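Local coordinates for SNF1-like protein kinase ssp2 (Schizosaccharomyces pombe, PDB 2QRD), which is an SNF1-like protein kinase, probably the catalytic subunit of the fission yeast AMP-activated kinase, responding to cellular energy state, at residues I64-C67 / K68-K72. Residues are numbered along the deposited sequence; the frame is centred on the assembly and turned at random.
Sequences IPHC and KREGK
Cys67 and Lys72 meet where the chain leaves the helical turn that starts at Pro65. Cys67 O accepts two backbone bonds, from Lys72 N at 3.0 Å and from Glu70 N at the same 3.0 Å. The two donors come from opposite faces of the carbonyl plane. On the side-chain level, Lys72 NZ lies 3.7 Å from Cys67 SG. The lysine chain bends at chi3 (58°) and chi4, which brings NZ beside the sulfur; NZ also makes a weak hydrogen bond to the backbone of another protein chain. Cys67 SG also sits over one face of the His66 ring, offset toward its rim.

At the start of the helix, Lys68 N donates to Ile64 O at 2.7 Å in a nearly straight bond, with Ile64 as N-cap. Arg69 N bonds Pro65 O at 2.9 Å. The Arg69 chain bends at chi2 and chi3 and folds back. Pro65 CB lies over one face of its guanidinium, offset toward the rim, with Arg69 NH1 3.6 Å from Pro65 CB. At the positive phi of Gly71 (89°) a side chain would be jammed against the preceding carbonyl O, so glycine fits here.

His66 NE2 hydrogen-bonds the backbone of another protein chain. In the KA1-like adenylate sensor domain, this single helical turn links neighbouring antiparallel strands 57-63 and 74-84. Ile64 and Cys67 pack on Thr74, and Ile64 also touches Tyr99 of strand 89-101.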
ATOM      1  N   ILE A  64      -8.749 -21.318 -10.590  1.00 51.43           N
ATOM      2  CA  ILE A  64      -7.920 -20.117 -10.453  1.00 49.93           C
ATOM      3  C   ILE A  64      -7.158 -19.915 -11.747  1.00 50.08           C
ATOM      4  O   ILE A  64      -6.383 -20.769 -12.137  1.00 50.23           O
ATOM      5  CB  ILE A  64      -6.997 -20.127  -9.169  1.00 49.97           C
ATOM      6  CG1 ILE A  64      -7.829 -20.278  -7.888  1.00 47.51           C
ATOM      7  CG2 ILE A  64      -6.184 -18.850  -9.071  1.00 48.43           C
ATOM      8  CD1 ILE A  64      -7.063 -20.775  -6.694  1.00 48.88           C
ATOM      9  N   PRO A  65      -7.398 -18.787 -12.440  1.00 50.46           N
ATOM     10  CA  PRO A  65      -6.790 -18.587 -13.754  1.00 50.33           C
ATOM     11  C   PRO A  65      -5.290 -18.813 -13.821  1.00 50.46           C
ATOM     12  O   PRO A  65      -4.827 -19.508 -14.728  1.00 50.81           O
ATOM     13  CB  PRO A  65      -7.143 -17.136 -14.086  1.00 50.08           C
ATOM     14  CG  PRO A  65      -8.445 -16.916 -13.378  1.00 50.44           C
ATOM     15  CD  PRO A  65      -8.256 -17.645 -12.066  1.00 50.25           C
ATOM     16  N   HIS A  66      -4.532 -18.243 -12.888  1.00 50.94           N
ATOM     17  CA  HIS A  66      -3.068 -18.344 -12.965  1.00 50.97           C
ATOM     18  C   HIS A  66      -2.612 -19.765 -12.714  1.00 50.72           C
ATOM     19  O   HIS A  66      -1.623 -20.187 -13.273  1.00 51.22           O
ATOM     20  CB  HIS A  66      -2.321 -17.310 -12.081  1.00 50.59           C
ATOM     21  CG  HIS A  66      -2.206 -17.678 -10.629  1.00 50.83           C
ATOM     22  ND1 HIS A  66      -3.170 -17.353  -9.692  1.00 50.36           N
ATOM     23  CD2 HIS A  66      -1.208 -18.292  -9.942  1.00 50.37           C
ATOM     24  CE1 HIS A  66      -2.794 -17.793  -8.503  1.00 49.00           C
ATOM     25  NE2 HIS A  66      -1.605 -18.364  -8.628  1.00 50.58           N
ATOM     26  N   CYS A  67      -3.339 -20.494 -11.879  1.00 50.42           N
ATOM     27  CA  CYS A  67      -3.054 -21.908 -11.652  1.00 50.68           C
ATOM     28  C   CYS A  67      -3.462 -22.744 -12.878  1.00 50.89           C
ATOM     29  O   CYS A  67      -2.686 -23.578 -13.361  1.00 50.27           O
ATOM     30  CB  CYS A  67      -3.784 -22.387 -10.402  1.00 50.02           C
ATOM     31  SG  CYS A  67      -3.305 -21.552  -8.861  1.00 50.94           S
ATOM     32  N   LYS A  68      -4.677 -22.489 -13.373  1.00 51.51           N
ATOM     33  CA  LYS A  68      -5.224 -23.123 -14.584  1.00 53.15           C
ATOM     34  C   LYS A  68      -4.331 -23.001 -15.806  1.00 53.90           C
ATOM     35  O   LYS A  68      -4.287 -23.908 -16.620  1.00 54.03           O
ATOM     36  CB  LYS A  68      -6.616 -22.559 -14.929  1.00 53.36           C
ATOM     37  CG  LYS A  68      -7.274 -23.219 -16.139  1.00 54.79           C
ATOM     38  CD  LYS A  68      -8.553 -22.516 -16.531  1.00 57.01           C
ATOM     39  CE  LYS A  68      -9.209 -23.209 -17.719  1.00 57.79           C
ATOM     40  NZ  LYS A  68      -9.099 -22.369 -18.955  1.00 58.16           N
ATOM     41  N   ARG A  69      -3.649 -21.864 -15.936  1.00 55.21           N
ATOM     42  CA  ARG A  69      -2.769 -21.591 -17.069  1.00 56.09           C
ATOM     43  C   ARG A  69      -1.512 -22.437 -17.008  1.00 56.31           C
ATOM     44  O   ARG A  69      -0.936 -22.770 -18.046  1.00 56.84           O
ATOM     45  CB  ARG A  69      -2.411 -20.098 -17.152  1.00 56.07           C
ATOM     46  CG  ARG A  69      -3.094 -19.357 -18.315  1.00 57.59           C
ATOM     47  CD  ARG A  69      -4.295 -18.476 -17.918  1.00 58.19           C
ATOM     48  NE  ARG A  69      -3.903 -17.321 -17.095  1.00 59.27           N
ATOM     49  CZ  ARG A  69      -4.677 -16.259 -16.849  1.00 59.73           C
ATOM     50  NH1 ARG A  69      -5.896 -16.174 -17.372  1.00 59.01           N
ATOM     51  NH2 ARG A  69      -4.237 -15.281 -16.062  1.00 60.32           N
ATOM     52  N   GLU A  70      -1.102 -22.799 -15.798  1.00 56.64           N
ATOM     53  CA  GLU A  70       0.118 -23.584 -15.604  1.00 57.16           C
ATOM     54  C   GLU A  70      -0.159 -25.083 -15.467  1.00 56.59           C
ATOM     55  O   GLU A  70       0.695 -25.831 -14.994  1.00 56.63           O
ATOM     56  CB  GLU A  70       0.875 -23.083 -14.378  1.00 57.74           C
ATOM     57  CG  GLU A  70       1.326 -21.633 -14.466  1.00 60.05           C
ATOM     58  CD  GLU A  70       1.224 -20.924 -13.124  1.00 64.20           C
ATOM     59  OE1 GLU A  70       0.963 -21.622 -12.110  1.00 65.50           O
ATOM     60  OE2 GLU A  70       1.379 -19.670 -13.083  1.00 65.82           O
ATOM     61  N   GLY A  71      -1.358 -25.497 -15.878  1.00 56.08           N
ATOM     62  CA  GLY A  71      -1.795 -26.892 -15.832  1.00 55.21           C
ATOM     63  C   GLY A  71      -2.492 -27.399 -14.569  1.00 54.75           C
ATOM     64  O   GLY A  71      -2.913 -28.557 -14.533  1.00 54.03           O
ATOM     65  N   LYS A  72      -2.641 -26.540 -13.552  1.00 54.43           N
ATOM     66  CA  LYS A  72      -3.096 -26.972 -12.211  1.00 54.02           C
ATOM     67  C   LYS A  72      -4.615 -26.991 -11.971  1.00 53.70           C
ATOM     68  O   LYS A  72      -5.355 -26.096 -12.434  1.00 53.30           O
ATOM     69  CB  LYS A  72      -2.429 -26.140 -11.120  1.00 53.90           C
ATOM     70  CG  LYS A  72      -0.913 -26.310 -10.980  1.00 54.84           C
ATOM     71  CD  LYS A  72      -0.405 -25.360  -9.890  1.00 57.21           C
ATOM     72  CE  LYS A  72      -1.122 -25.627  -8.513  1.00 59.86           C
ATOM     73  NZ  LYS A  72      -1.328 -24.448  -7.575  1.00 55.59           N
TER